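Local coordinates for protein formyltransferase (PDB 4NV1) that belongs to the formyltransferase family, with a Rossmann-like domain joined to a C-terminal dimerisation domain and dTDP-4-amino-4,6-dideoxyglucose bound in its pocket, at residues Ile6-Asp11 against Val29-Phe34; Pro95-Tyr100 against Ile134-Val139; Phe109-Lys114 against Tyr211-Thr216; His130-Ile135 against Phe174-Pro179. All blocks are in the same frame, centred on the assembly; numbering follows the deposited sequence.

In the fold
Contacts 1, 2 and 4 all reach one mixed sheet: contact 1 pairs two of its parallel strands, whereas contacts 2 and 4 each set a loop against strand 133-139 at its far edge. Contacts 2 and 4 touch and share I134 and I135, with centres about 10 Å apart; contact 1 lies about 23 Å from contact 2 and 21 Å from contact 4, centre to centre. Contact 3 packs helix 106-113 on helix 205-214, on the other side of the chain's centre from contact 1, with about 33 Å between their centres. The bound dTDP-4-amino-4,6-dideoxyglucose lies about 7 Å from the side chain of T10, 9 Å from that of A214 and 11 Å from that of N98.

Contact 1. Residues Ile6-Asp11 against Val29-Phe34; sequences IFVVTD and VQVDYF
F34, I6 and V8 bury the most surface where strands 6-9 and 29-34 run side by side in parallel. The F34 ring reaches back along the neighbouring strand, its CE1 3.8 Å from F7 CB, which sits at the ring edge in the ring plane. F34 is also fixed through its backbone: its N donates to V8 O at 3.0 Å and its O receives T10 N, so one residue bonds to both flanks of V9. I6 works in the same way at the other end, giving its N to Q30 O at 2.8 Å and taking D32 N on its O. Its CD1 fits against both methyls of V29, 3.8 Å from CG1. V8 lies alongside Y33, the two pointing the same way. With V8 CG1 anti to the backbone N (chi1 168°), that methyl comes to the Y33 ring at CD2, 3.6 Å away, while V8 CG2 meets V31 CG2 at 4.0 Å. V31 CG2 in turn covers one face of the Y33 ring toward its rim. The backbone bond from V8 N to D32 O completes the set. The strands are the two arms of a right-handed beta-alpha-beta crossover through helix 13-24, which packs on V29 and Y33; strand 70-74 flanks strand 6-9 on its other side, and L170 of helix 147-170 covers I6 and V29.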
loop_
_atom_site.group_PDB
_atom_site.type_symbol
_atom_site.label_atom_id
_atom_site.label_comp_id
_atom_site.label_asym_id
_atom_site.label_seq_id
_atom_site.Cartn_x
_atom_site.Cartn_y
_atom_site.Cartn_z
ATOM N N ILE A 6 -5.817 -40.835 16.740
ATOM C CA ILE A 6 -6.082 -39.744 15.809
ATOM C C ILE A 6 -4.850 -39.345 15.025
ATOM O O ILE A 6 -3.740 -39.230 15.602
ATOM C CB ILE A 6 -6.575 -38.531 16.616
ATOM C CG1 ILE A 6 -7.843 -38.931 17.383
ATOM C CG2 ILE A 6 -6.885 -37.352 15.697
ATOM C CD1 ILE A 6 -8.252 -37.937 18.440
ATOM N N PHE A 7 -5.044 -39.071 13.740
ATOM C CA PHE A 7 -4.020 -38.358 12.984
ATOM C C PHE A 7 -4.529 -36.998 12.491
ATOM O O PHE A 7 -5.697 -36.812 12.107
ATOM C CB PHE A 7 -3.428 -39.207 11.864
ATOM C CG PHE A 7 -4.315 -39.404 10.678
ATOM C CD1 PHE A 7 -5.258 -40.420 10.644
ATOM C CD2 PHE A 7 -4.188 -38.604 9.565
ATOM C CE1 PHE A 7 -6.083 -40.642 9.554
ATOM C CE2 PHE A 7 -5.013 -38.801 8.472
ATOM C CZ PHE A 7 -5.956 -39.818 8.457
ATOM N N VAL A 8 -3.594 -36.056 12.454
ATOM C CA VAL A 8 -3.828 -34.682 12.076
ATOM C C VAL A 8 -2.749 -34.328 11.101
ATOM O O VAL A 8 -1.587 -34.349 11.459
ATOM C CB VAL A 8 -3.700 -33.816 13.313
ATOM C CG1 VAL A 8 -3.635 -32.319 12.990
ATOM C CG2 VAL A 8 -4.822 -34.164 14.255
ATOM N N VAL A 9 -3.165 -34.033 9.882
ATOM C CA VAL A 9 -2.336 -33.482 8.846
ATOM C C VAL A 9 -2.478 -31.966 8.643
ATOM O O VAL A 9 -3.589 -31.448 8.406
ATOM C CB VAL A 9 -2.716 -34.149 7.568
ATOM C CG1 VAL A 9 -1.640 -33.874 6.542
ATOM C CG2 VAL A 9 -2.937 -35.628 7.810
ATOM N N THR A 10 -1.365 -31.249 8.805
ATOM C CA THR A 10 -1.305 -29.808 8.546
ATOM C C THR A 10 0.072 -29.331 8.109
ATOM O O THR A 10 1.098 -29.884 8.560
ATOM C CB THR A 10 -1.603 -28.998 9.806
ATOM O OG1 THR A 10 -1.684 -27.607 9.463
ATOM C CG2 THR A 10 -0.559 -29.204 10.860
ATOM N N ASP A 11 0.073 -28.307 7.250
ATOM C CA ASP A 11 1.276 -27.564 6.990
ATOM C C ASP A 11 1.242 -26.156 7.559
ATOM O O ASP A 11 1.924 -25.298 7.029
ATOM C CB ASP A 11 1.504 -27.561 5.493
ATOM C CG ASP A 11 1.803 -28.957 5.011
ATOM O OD1 ASP A 11 2.821 -29.467 5.476
ATOM O OD2 ASP A 11 1.015 -29.579 4.270
ATOM N N VAL A 29 -7.364 -39.833 24.289
ATOM C CA VAL A 29 -6.957 -39.490 22.960
ATOM C C VAL A 29 -5.475 -39.676 22.777
ATOM O O VAL A 29 -4.677 -39.115 23.514
ATOM C CB VAL A 29 -7.256 -38.010 22.738
ATOM C CG1 VAL A 29 -6.372 -37.417 21.669
ATOM C CG2 VAL A 29 -8.724 -37.874 22.357
ATOM N N GLN A 30 -5.109 -40.353 21.702
ATOM C CA GLN A 30 -3.703 -40.376 21.312
ATOM C C GLN A 30 -3.647 -39.754 19.943
ATOM O O GLN A 30 -4.506 -40.015 19.119
ATOM C CB GLN A 30 -3.129 -41.819 21.259
ATOM C CG GLN A 30 -3.673 -42.775 22.335
ATOM C CD GLN A 30 -3.000 -44.150 22.333
ATOM O OE1 GLN A 30 -3.665 -45.187 22.350
ATOM N NE2 GLN A 30 -1.675 -44.155 22.277
ATOM N N VAL A 31 -2.623 -38.976 19.637
ATOM C CA VAL A 31 -2.635 -38.314 18.336
ATOM C C VAL A 31 -1.231 -38.261 17.726
ATOM O O VAL A 31 -0.353 -37.764 18.407
ATOM C CB VAL A 31 -3.255 -36.897 18.471
ATOM C CG1 VAL A 31 -2.705 -36.121 19.653
ATOM C CG2 VAL A 31 -2.957 -36.069 17.254
ATOM N N ASP A 32 -1.045 -38.718 16.486
ATOM C CA ASP A 32 0.138 -38.398 15.684
ATOM C C ASP A 32 -0.106 -37.281 14.683
ATOM O O ASP A 32 -1.143 -37.237 14.040
ATOM C CB ASP A 32 0.604 -39.627 14.897
ATOM C CG ASP A 32 0.816 -40.830 15.798
ATOM O OD1 ASP A 32 1.222 -40.577 16.938
ATOM O OD2 ASP A 32 0.488 -41.982 15.436
ATOM N N TYR A 33 0.890 -36.419 14.493
ATOM C CA TYR A 33 0.795 -35.286 13.594
ATOM C C TYR A 33 1.739 -35.466 12.429
ATOM O O TYR A 33 2.937 -35.730 12.608
ATOM C CB TYR A 33 1.172 -34.000 14.333
ATOM C CG TYR A 33 0.255 -33.586 15.434
ATOM C CD1 TYR A 33 0.498 -33.966 16.733
ATOM C CD2 TYR A 33 -0.869 -32.777 15.190
ATOM C CE1 TYR A 33 -0.335 -33.596 17.775
ATOM C CE2 TYR A 33 -1.690 -32.394 16.244
ATOM C CZ TYR A 33 -1.447 -32.811 17.534
ATOM O OH TYR A 33 -2.301 -32.471 18.594
ATOM N N PHE A 34 1.225 -35.259 11.230
ATOM C CA PHE A 34 2.015 -35.265 10.019
ATOM C C PHE A 34 1.875 -33.947 9.278
ATOM O O PHE A 34 0.875 -33.225 9.350
ATOM C CB PHE A 34 1.535 -36.346 9.070
ATOM C CG PHE A 34 1.477 -37.708 9.688
ATOM C CD1 PHE A 34 0.301 -38.181 10.261
ATOM C CD2 PHE A 34 2.598 -38.548 9.666
ATOM C CE1 PHE A 34 0.227 -39.464 10.819
ATOM C CE2 PHE A 34 2.518 -39.841 10.200
ATOM C CZ PHE A 34 1.322 -40.295 10.778
#

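Contact 2. Residues Pro95-Tyr100 against Ile134-Val139; sequences PGLNPY and IIQEEV
L97 and Q136 cross at about a right angle, the leucine pushing its branched end against the strand backbone while the glutamine reaches back to the loop. L97 CD1 lies 3.3 Å from both E137 C and E138 N, and its CD2 rests 4.0 Å from E138 CB; the leucine methyls pack here without any polar bond. Beside them Q136 NE2 donates to N98 O at 3.1 Å, nearly straight at 157°. The bond uses a lone pair in the carbonyl plane and lies close to the plane of the amide. Q136 CG stands between its own backbone N and carbonyl carbon (chi1 72°), and from there the extended chain carries the amide across. Y100 N returns to L97 O within the loop, and the N98-P99 peptide is cis. The loop after strand 89-94 is thus held against edge strand 133-139. T120 OG1 of strand 117-123 bonds G96 O, N98 N and Q136 NE2, and with two acceptors, N98 O and T120 OG1, the Q136 amide would be fixed in its rotation.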
loop_
_atom_site.group_PDB
_atom_site.type_symbol
_atom_site.label_atom_id
_atom_site.label_comp_id
_atom_site.label_asym_id
_atom_site.label_seq_id
_atom_site.Cartn_x
_atom_site.Cartn_y
_atom_site.Cartn_z
ATOM N N PRO A 95 -10.681 -23.164 5.477
ATOM C CA PRO A 95 -10.806 -21.716 5.383
ATOM C C PRO A 95 -11.692 -21.199 4.279
ATOM O O PRO A 95 -11.394 -20.145 3.730
ATOM C CB PRO A 95 -9.355 -21.226 5.174
ATOM C CG PRO A 95 -8.758 -22.311 4.378
ATOM C CD PRO A 95 -9.479 -23.612 4.753
ATOM N N GLY A 96 -12.850 -21.795 4.059
ATOM C CA GLY A 96 -13.939 -21.118 3.332
ATOM C C GLY A 96 -15.332 -21.640 3.703
ATOM O O GLY A 96 -15.439 -22.543 4.520
ATOM N N LEU A 97 -16.387 -20.999 3.208
ATOM C CA LEU A 97 -17.765 -21.377 3.573
ATOM C C LEU A 97 -18.315 -22.217 2.440
ATOM O O LEU A 97 -18.892 -21.698 1.507
ATOM C CB LEU A 97 -18.649 -20.147 3.762
ATOM C CG LEU A 97 -19.943 -20.307 4.571
ATOM C CD1 LEU A 97 -19.765 -20.335 6.065
ATOM C CD2 LEU A 97 -20.868 -19.146 4.322
ATOM N N ASN A 98 -18.172 -23.528 2.532
ATOM C CA ASN A 98 -18.765 -24.414 1.529
ATOM C C ASN A 98 -20.279 -24.179 1.364
ATOM O O ASN A 98 -20.959 -23.923 2.340
ATOM C CB ASN A 98 -18.585 -25.860 1.974
ATOM C CG ASN A 98 -17.133 -26.354 1.895
ATOM O OD1 ASN A 98 -16.850 -27.527 2.181
ATOM N ND2 ASN A 98 -16.223 -25.486 1.469
ATOM N N PRO A 99 -20.803 -24.244 0.136
ATOM C CA PRO A 99 -20.069 -24.677 -1.021
ATOM C C PRO A 99 -19.524 -23.518 -1.870
ATOM O O PRO A 99 -19.318 -23.729 -3.058
ATOM C CB PRO A 99 -21.151 -25.319 -1.852
ATOM C CG PRO A 99 -22.343 -24.427 -1.595
ATOM C CD PRO A 99 -22.251 -24.204 -0.117
ATOM N N TYR A 100 -19.398 -22.311 -1.321
ATOM C CA TYR A 100 -18.936 -21.120 -2.088
ATOM C C TYR A 100 -17.400 -20.947 -2.176
ATOM O O TYR A 100 -16.714 -20.995 -1.173
ATOM C CB TYR A 100 -19.556 -19.853 -1.540
ATOM C CG TYR A 100 -21.061 -19.903 -1.279
ATOM C CD1 TYR A 100 -21.501 -20.114 0.011
ATOM C CD2 TYR A 100 -22.014 -19.698 -2.272
ATOM C CE1 TYR A 100 -22.838 -20.172 0.313
ATOM C CE2 TYR A 100 -23.400 -19.751 -1.990
ATOM C CZ TYR A 100 -23.801 -19.959 -0.685
ATOM O OH TYR A 100 -25.127 -20.063 -0.262
ATOM N N ILE A 134 -20.414 -30.368 9.231
ATOM C CA ILE A 134 -20.610 -30.564 10.630
ATOM C C ILE A 134 -20.957 -29.287 11.296
ATOM O O ILE A 134 -21.828 -29.232 12.185
ATOM C CB ILE A 134 -19.324 -31.057 11.259
ATOM C CG1 ILE A 134 -18.940 -32.419 10.674
ATOM C CG2 ILE A 134 -19.400 -30.959 12.737
ATOM C CD1 ILE A 134 -17.676 -33.005 11.224
ATOM N N ILE A 135 -20.180 -28.271 10.941
ATOM C CA ILE A 135 -20.371 -26.940 11.455
ATOM C C ILE A 135 -19.673 -25.922 10.511
ATOM O O ILE A 135 -18.568 -26.195 9.998
ATOM C CB ILE A 135 -19.920 -26.796 12.890
ATOM C CG1 ILE A 135 -20.560 -25.566 13.507
ATOM C CG2 ILE A 135 -18.403 -26.656 13.107
ATOM C CD1 ILE A 135 -20.081 -25.102 14.861
ATOM N N GLN A 136 -20.329 -24.783 10.269
ATOM C CA GLN A 136 -19.676 -23.719 9.490
ATOM C C GLN A 136 -20.236 -22.381 9.883
ATOM O O GLN A 136 -21.385 -22.291 10.374
ATOM C CB GLN A 136 -19.883 -23.933 8.017
ATOM C CG GLN A 136 -21.316 -23.657 7.578
ATOM C CD GLN A 136 -21.468 -23.954 6.127
ATOM O OE1 GLN A 136 -22.586 -24.055 5.670
ATOM N NE2 GLN A 136 -20.361 -24.092 5.370
ATOM N N GLU A 137 -19.440 -21.345 9.685
ATOM C CA GLU A 137 -19.920 -19.996 9.998
ATOM C C GLU A 137 -19.363 -18.941 9.049
ATOM O O GLU A 137 -18.138 -18.871 8.755
ATOM C CB GLU A 137 -19.664 -19.675 11.466
ATOM C CG GLU A 137 -20.368 -18.409 11.927
ATOM C CD GLU A 137 -19.965 -18.005 13.335
ATOM O OE1 GLU A 137 -19.476 -18.848 14.125
ATOM O OE2 GLU A 137 -20.153 -16.818 13.685
ATOM N N GLU A 138 -20.269 -18.124 8.515
ATOM C CA GLU A 138 -19.807 -16.944 7.723
ATOM C C GLU A 138 -18.986 -15.918 8.498
ATOM O O GLU A 138 -19.104 -15.811 9.720
ATOM C CB GLU A 138 -20.986 -16.258 7.038
ATOM C CG GLU A 138 -20.662 -15.097 6.127
ATOM C CD GLU A 138 -21.884 -14.682 5.305
ATOM O OE1 GLU A 138 -22.982 -15.223 5.442
ATOM O OE2 GLU A 138 -21.775 -13.790 4.477
ATOM N N VAL A 139 -18.085 -15.231 7.788
ATOM C CA VAL A 139 -17.270 -14.140 8.308
ATOM C C VAL A 139 -17.502 -12.902 7.450
ATOM O O VAL A 139 -17.657 -13.012 6.216
ATOM C CB VAL A 139 -15.782 -14.591 8.224
ATOM C CG1 VAL A 139 -14.820 -13.449 8.266
ATOM C CG2 VAL A 139 -15.474 -15.634 9.310
#

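Contact 3. Residues Phe109-Lys114 against Tyr211-Thr216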
loop_
_atom_site.group_PDB
_atom_site.type_symbol
_atom_site.label_atom_id
_atom_site.label_comp_id
_atom_site.label_asym_id
_atom_site.label_seq_id
_atom_site.Cartn_x
_atom_site.Cartn_y
_atom_site.Cartn_z
ATOM N N PHE A 109 -11.175 -14.728 -3.808
ATOM C CA PHE A 109 -12.356 -14.773 -4.685
ATOM C C PHE A 109 -13.574 -14.137 -4.013
ATOM O O PHE A 109 -14.342 -13.511 -4.693
ATOM C CB PHE A 109 -12.639 -16.223 -5.155
ATOM C CG PHE A 109 -11.702 -16.665 -6.215
ATOM C CD1 PHE A 109 -10.516 -17.270 -5.890
ATOM C CD2 PHE A 109 -11.984 -16.398 -7.536
ATOM C CE1 PHE A 109 -9.617 -17.591 -6.883
ATOM C CE2 PHE A 109 -11.085 -16.677 -8.516
ATOM C CZ PHE A 109 -9.918 -17.338 -8.185
ATOM N N SER A 110 -13.733 -14.221 -2.702
ATOM C CA SER A 110 -14.905 -13.649 -2.063
ATOM C C SER A 110 -14.822 -12.141 -2.071
ATOM O O SER A 110 -15.835 -11.446 -2.275
ATOM C CB SER A 110 -15.211 -14.201 -0.646
ATOM O OG SER A 110 -15.821 -15.492 -0.590
ATOM N N ILE A 111 -13.619 -11.603 -1.941
ATOM C CA ILE A 111 -13.488 -10.155 -1.870
ATOM C C ILE A 111 -13.896 -9.577 -3.193
ATOM O O ILE A 111 -14.510 -8.486 -3.287
ATOM C CB ILE A 111 -12.044 -9.709 -1.443
ATOM C CG1 ILE A 111 -11.815 -9.899 0.054
ATOM C CG2 ILE A 111 -11.905 -8.212 -1.689
ATOM C CD1 ILE A 111 -10.347 -9.940 0.470
ATOM N N ILE A 112 -13.534 -10.292 -4.236
ATOM C CA ILE A 112 -13.928 -9.905 -5.578
ATOM C C ILE A 112 -15.353 -10.204 -6.015
ATOM O O ILE A 112 -16.031 -9.317 -6.548
ATOM C CB ILE A 112 -12.960 -10.499 -6.612
ATOM C CG1 ILE A 112 -11.554 -9.896 -6.390
ATOM C CG2 ILE A 112 -13.473 -10.293 -8.043
ATOM C CD1 ILE A 112 -10.415 -10.702 -7.025
ATOM N N ASN A 113 -15.776 -11.455 -5.873
ATOM C CA ASN A 113 -17.068 -11.867 -6.393
ATOM C C ASN A 113 -18.219 -11.818 -5.431
ATOM O O ASN A 113 -19.290 -12.112 -5.811
ATOM C CB ASN A 113 -16.936 -13.217 -7.087
ATOM C CG ASN A 113 -16.739 -14.390 -6.139
ATOM O OD1 ASN A 113 -17.157 -14.397 -4.988
ATOM N ND2 ASN A 113 -16.121 -15.421 -6.668
ATOM N N LYS A 114 -18.004 -11.405 -4.196
ATOM C CA LYS A 114 -18.970 -11.267 -3.144
ATOM C C LYS A 114 -19.744 -12.487 -2.683
ATOM O O LYS A 114 -20.584 -12.295 -1.839
ATOM C CB LYS A 114 -19.966 -10.113 -3.369
ATOM C CG LYS A 114 -19.361 -8.924 -4.087
ATOM C CD LYS A 114 -18.223 -8.363 -3.235
ATOM C CE LYS A 114 -17.595 -7.122 -3.847
ATOM N NZ LYS A 114 -16.669 -6.591 -2.787
ATOM N N TYR A 211 -10.474 -5.449 -6.163
ATOM C CA TYR A 211 -9.471 -6.326 -6.748
ATOM C C TYR A 211 -8.067 -6.188 -6.058
ATOM O O TYR A 211 -7.370 -7.183 -5.780
ATOM C CB TYR A 211 -9.353 -6.068 -8.248
ATOM C CG TYR A 211 -8.159 -6.749 -8.871
ATOM C CD1 TYR A 211 -8.233 -8.041 -9.334
ATOM C CD2 TYR A 211 -6.937 -6.105 -8.944
ATOM C CE1 TYR A 211 -7.132 -8.680 -9.878
ATOM C CE2 TYR A 211 -5.839 -6.724 -9.491
ATOM C CZ TYR A 211 -5.914 -8.024 -9.932
ATOM O OH TYR A 211 -4.793 -8.657 -10.457
ATOM N N LEU A 212 -7.612 -4.957 -5.869
ATOM C CA LEU A 212 -6.279 -4.705 -5.296
ATOM C C LEU A 212 -6.160 -5.244 -3.854
ATOM O O LEU A 212 -5.178 -5.922 -3.476
ATOM C CB LEU A 212 -5.954 -3.201 -5.380
ATOM C CG LEU A 212 -5.642 -2.829 -6.827
ATOM C CD1 LEU A 212 -5.594 -1.332 -7.059
ATOM C CD2 LEU A 212 -4.386 -3.534 -7.312
ATOM N N ARG A 213 -7.189 -4.996 -3.048
ATOM C CA ARG A 213 -7.196 -5.560 -1.727
ATOM C C ARG A 213 -7.318 -7.082 -1.651
ATOM O O ARG A 213 -6.673 -7.723 -0.776
ATOM C CB ARG A 213 -8.129 -4.818 -0.771
ATOM C CG ARG A 213 -9.615 -5.164 -0.923
ATOM C CD ARG A 213 -10.466 -4.078 -0.330
ATOM N NE ARG A 213 -11.906 -4.213 -0.536
ATOM C CZ ARG A 213 -12.753 -4.646 0.394
ATOM N NH1 ARG A 213 -12.314 -5.110 1.531
ATOM N NH2 ARG A 213 -14.070 -4.676 0.166
ATOM N N ALA A 214 -8.041 -7.682 -2.591
ATOM C CA ALA A 214 -8.163 -9.145 -2.611
ATOM C C ALA A 214 -6.801 -9.783 -2.929
ATOM O O ALA A 214 -6.504 -10.886 -2.519
ATOM C CB ALA A 214 -9.156 -9.612 -3.667
ATOM N N MET A 215 -5.964 -9.075 -3.689
ATOM C CA MET A 215 -4.636 -9.548 -4.057
ATOM C C MET A 215 -3.475 -9.147 -3.148
ATOM O O MET A 215 -2.326 -9.508 -3.447
ATOM C CB MET A 215 -4.314 -9.083 -5.485
ATOM C CG MET A 215 -5.227 -9.579 -6.587
ATOM S SD MET A 215 -5.296 -11.352 -6.849
ATOM C CE MET A 215 -3.860 -11.638 -7.836
ATOM N N THR A 216 -3.797 -8.502 -2.032
ATOM C CA THR A 216 -2.863 -8.037 -1.046
ATOM C C THR A 216 -2.861 -8.888 0.217
ATOM O O THR A 216 -3.853 -8.984 0.969
ATOM C CB THR A 216 -3.053 -6.529 -0.708
ATOM O OG1 THR A 216 -3.028 -5.733 -1.915
ATOM C CG2 THR A 216 -1.963 -6.079 0.232
HETATM O O HOH W 1 -16.492 -3.393 -1.921
#
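A214 CB is the small bump at the centre of this contact, set in the hollow between I111 and I112 of helix 106-113. It meets I111 CB and I112 CG1, each at 3.6 Å, and so small a side chain lets the backbones come close, with I111 CA and A214 CA 5.5 Å apart. I112 CG1 lies anti to its own carbonyl carbon (chi1 -64°), which carries CD1 on to Y211 CD1 at 4.1 Å; the two side chains run side by side. On the other flank, I111 CG2 covers one face of the R213 guanidinium, over its centre. At the end of this flank K114 NZ turns back on its own helix and donates to I111 O at 2.9 Å. The D210 carboxylate forms salt bridges with both K114 and R213, probably balancing their nearness, while the N142 and E145 carbonyls hold R213 NH1. Y211 and L212 also pack on M205 and L237, respectively, of the second subunit. The arrangement is a helix-helix packing that joins the formyltransferase domain to the C-terminal dimerisation domain.

Contact 4. Residues His130-Ile135 against Phe174-Pro179; sequences HGDIII and FTRIKP
I133 and I177 pair their backbones in both directions: I133 N donates to I177 O at 2.7 Å, and I177 N to I133 O at 2.8 Å. Just beyond this pair, I134 CA makes a CA-H...O contact with T175 O, and a water joins I134 O to T175 OG1, weakly on the threonine side. The paired residues form a single antiparallel bridge, laid on strand 133-139 where the chain turns a corner at I134; I134 and I135 both face I121 of strand 117-123, a classic beta bulge. The charged link lies on one flank, where D132 OD2 takes R176 NE at 2.9 Å through its anti lone pair. R176 NH2 adds a weak second bond to the same oxygen. The carboxylate and guanidinium planes are 84° apart, and the bend of the arginine at chi3 (68°) turns NE toward the aspartate. Apolar packing occupies the two ends. I134 CD1 rests 3.7 Å from F174 CD2, the side chains running at a slant to each other, and V123 of strand 117-123 touches both. At the other end I133 CD1 approaches P179 CB at 4.3 Å. The same proline ring also rests against the backbone, its CG 3.5 Å from H130 O.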
loop_
_atom_site.group_PDB
_atom_site.type_symbol
_atom_site.label_atom_id
_atom_site.label_comp_id
_atom_site.label_asym_id
_atom_site.label_seq_id
_atom_site.Cartn_x
_atom_site.Cartn_y
_atom_site.Cartn_z
ATOM N N HIS A 130 -16.266 -30.920 -0.283
ATOM C CA HIS A 130 -17.533 -31.449 -0.793
ATOM C C HIS A 130 -18.541 -32.227 0.097
ATOM O O HIS A 130 -19.730 -32.283 -0.255
ATOM C CB HIS A 130 -17.199 -32.336 -1.998
ATOM C CG HIS A 130 -18.397 -32.742 -2.811
ATOM N ND1 HIS A 130 -19.213 -33.803 -2.469
ATOM C CD2 HIS A 130 -18.916 -32.218 -3.949
ATOM C CE1 HIS A 130 -20.174 -33.922 -3.369
ATOM N NE2 HIS A 130 -20.012 -32.975 -4.279
ATOM N N GLY A 131 -18.112 -32.904 1.166
ATOM C CA GLY A 131 -19.027 -33.831 1.903
ATOM C C GLY A 131 -19.819 -33.197 3.039
ATOM O O GLY A 131 -19.699 -31.972 3.254
ATOM N N ASP A 132 -20.573 -34.003 3.793
ATOM C CA ASP A 132 -21.310 -33.509 4.975
ATOM C C ASP A 132 -20.697 -32.454 5.850
ATOM O O ASP A 132 -19.645 -32.637 6.471
ATOM C CB ASP A 132 -21.678 -34.665 5.918
ATOM C CG ASP A 132 -22.819 -35.540 5.379
ATOM O OD1 ASP A 132 -23.429 -35.204 4.328
ATOM O OD2 ASP A 132 -23.052 -36.592 6.004
ATOM N N ILE A 133 -21.456 -31.395 6.055
ATOM C CA ILE A 133 -21.034 -30.347 6.925
ATOM C C ILE A 133 -21.403 -30.568 8.387
ATOM O O ILE A 133 -22.544 -30.819 8.795
ATOM C CB ILE A 133 -21.631 -28.977 6.517
ATOM C CG1 ILE A 133 -21.206 -28.644 5.102
ATOM C CG2 ILE A 133 -21.143 -27.898 7.473
ATOM C CD1 ILE A 133 -21.935 -27.454 4.508
ATOM N N ILE A 134 -20.414 -30.368 9.231
ATOM C CA ILE A 134 -20.610 -30.564 10.630
ATOM C C ILE A 134 -20.957 -29.287 11.296
ATOM O O ILE A 134 -21.828 -29.232 12.185
ATOM C CB ILE A 134 -19.324 -31.057 11.259
ATOM C CG1 ILE A 134 -18.940 -32.419 10.674
ATOM C CG2 ILE A 134 -19.400 -30.959 12.737
ATOM C CD1 ILE A 134 -17.676 -33.005 11.224
ATOM N N ILE A 135 -20.180 -28.271 10.941
ATOM C CA ILE A 135 -20.371 -26.940 11.455
ATOM C C ILE A 135 -19.673 -25.922 10.511
ATOM O O ILE A 135 -18.568 -26.195 9.998
ATOM C CB ILE A 135 -19.920 -26.796 12.890
ATOM C CG1 ILE A 135 -20.560 -25.566 13.507
ATOM C CG2 ILE A 135 -18.403 -26.656 13.107
ATOM C CD1 ILE A 135 -20.081 -25.102 14.861
ATOM N N PHE A 174 -22.178 -36.347 16.126
ATOM C CA PHE A 174 -21.918 -34.968 15.648
ATOM C C PHE A 174 -22.791 -34.653 14.442
ATOM O O PHE A 174 -23.263 -35.531 13.776
ATOM C CB PHE A 174 -20.435 -34.810 15.292
ATOM C CG PHE A 174 -19.933 -35.732 14.230
ATOM C CD1 PHE A 174 -19.334 -36.915 14.555
ATOM C CD2 PHE A 174 -19.928 -35.353 12.924
ATOM C CE1 PHE A 174 -18.902 -37.795 13.594
ATOM C CE2 PHE A 174 -19.454 -36.198 11.946
ATOM C CZ PHE A 174 -18.924 -37.423 12.282
ATOM N N THR A 175 -22.965 -33.383 14.155
ATOM C CA THR A 175 -23.839 -32.939 13.132
ATOM C C THR A 175 -23.280 -33.366 11.816
ATOM O O THR A 175 -22.077 -33.282 11.599
ATOM C CB THR A 175 -23.897 -31.416 13.300
ATOM O OG1 THR A 175 -24.556 -31.184 14.547
ATOM C CG2 THR A 175 -24.535 -30.695 12.123
ATOM N N ARG A 176 -24.180 -33.765 10.923
ATOM C CA ARG A 176 -23.882 -33.993 9.533
ATOM C C ARG A 176 -25.010 -33.448 8.657
ATOM O O ARG A 176 -26.101 -34.020 8.596
ATOM C CB ARG A 176 -23.728 -35.485 9.320
ATOM C CG ARG A 176 -22.521 -36.020 10.082
ATOM C CD ARG A 176 -22.269 -37.500 9.736
ATOM N NE ARG A 176 -21.831 -37.715 8.348
ATOM C CZ ARG A 176 -21.000 -38.688 8.016
ATOM N NH1 ARG A 176 -20.563 -39.521 8.959
ATOM N NH2 ARG A 176 -20.593 -38.799 6.767
ATOM N N ILE A 177 -24.739 -32.328 7.984
ATOM C CA ILE A 177 -25.654 -31.760 7.043
ATOM C C ILE A 177 -25.118 -31.701 5.602
ATOM O O ILE A 177 -24.035 -31.149 5.347
ATOM C CB ILE A 177 -26.168 -30.401 7.523
ATOM C CG1 ILE A 177 -26.986 -30.573 8.803
ATOM C CG2 ILE A 177 -27.119 -29.872 6.453
ATOM C CD1 ILE A 177 -27.039 -29.293 9.606
ATOM N N LYS A 178 -25.906 -32.229 4.661
ATOM C CA LYS A 178 -25.593 -32.185 3.221
ATOM C C LYS A 178 -25.393 -30.769 2.684
ATOM O O LYS A 178 -26.107 -29.841 3.028
ATOM C CB LYS A 178 -26.727 -32.854 2.457
ATOM C CG LYS A 178 -26.490 -33.021 0.964
ATOM C CD LYS A 178 -27.624 -33.797 0.286
ATOM C CE LYS A 178 -27.469 -35.301 0.456
ATOM N NZ LYS A 178 -26.150 -35.832 0.004
ATOM N N PRO A 179 -24.378 -30.539 1.855
ATOM C CA PRO A 179 -24.379 -29.117 1.453
ATOM C C PRO A 179 -25.602 -28.820 0.566
ATOM O O PRO A 179 -26.122 -29.738 -0.071
ATOM C CB PRO A 179 -23.058 -28.963 0.691
ATOM C CG PRO A 179 -22.278 -30.198 1.028
ATOM C CD PRO A 179 -23.316 -31.296 1.187
HETATM O O HOH W 2 -22.197 -29.074 15.202
#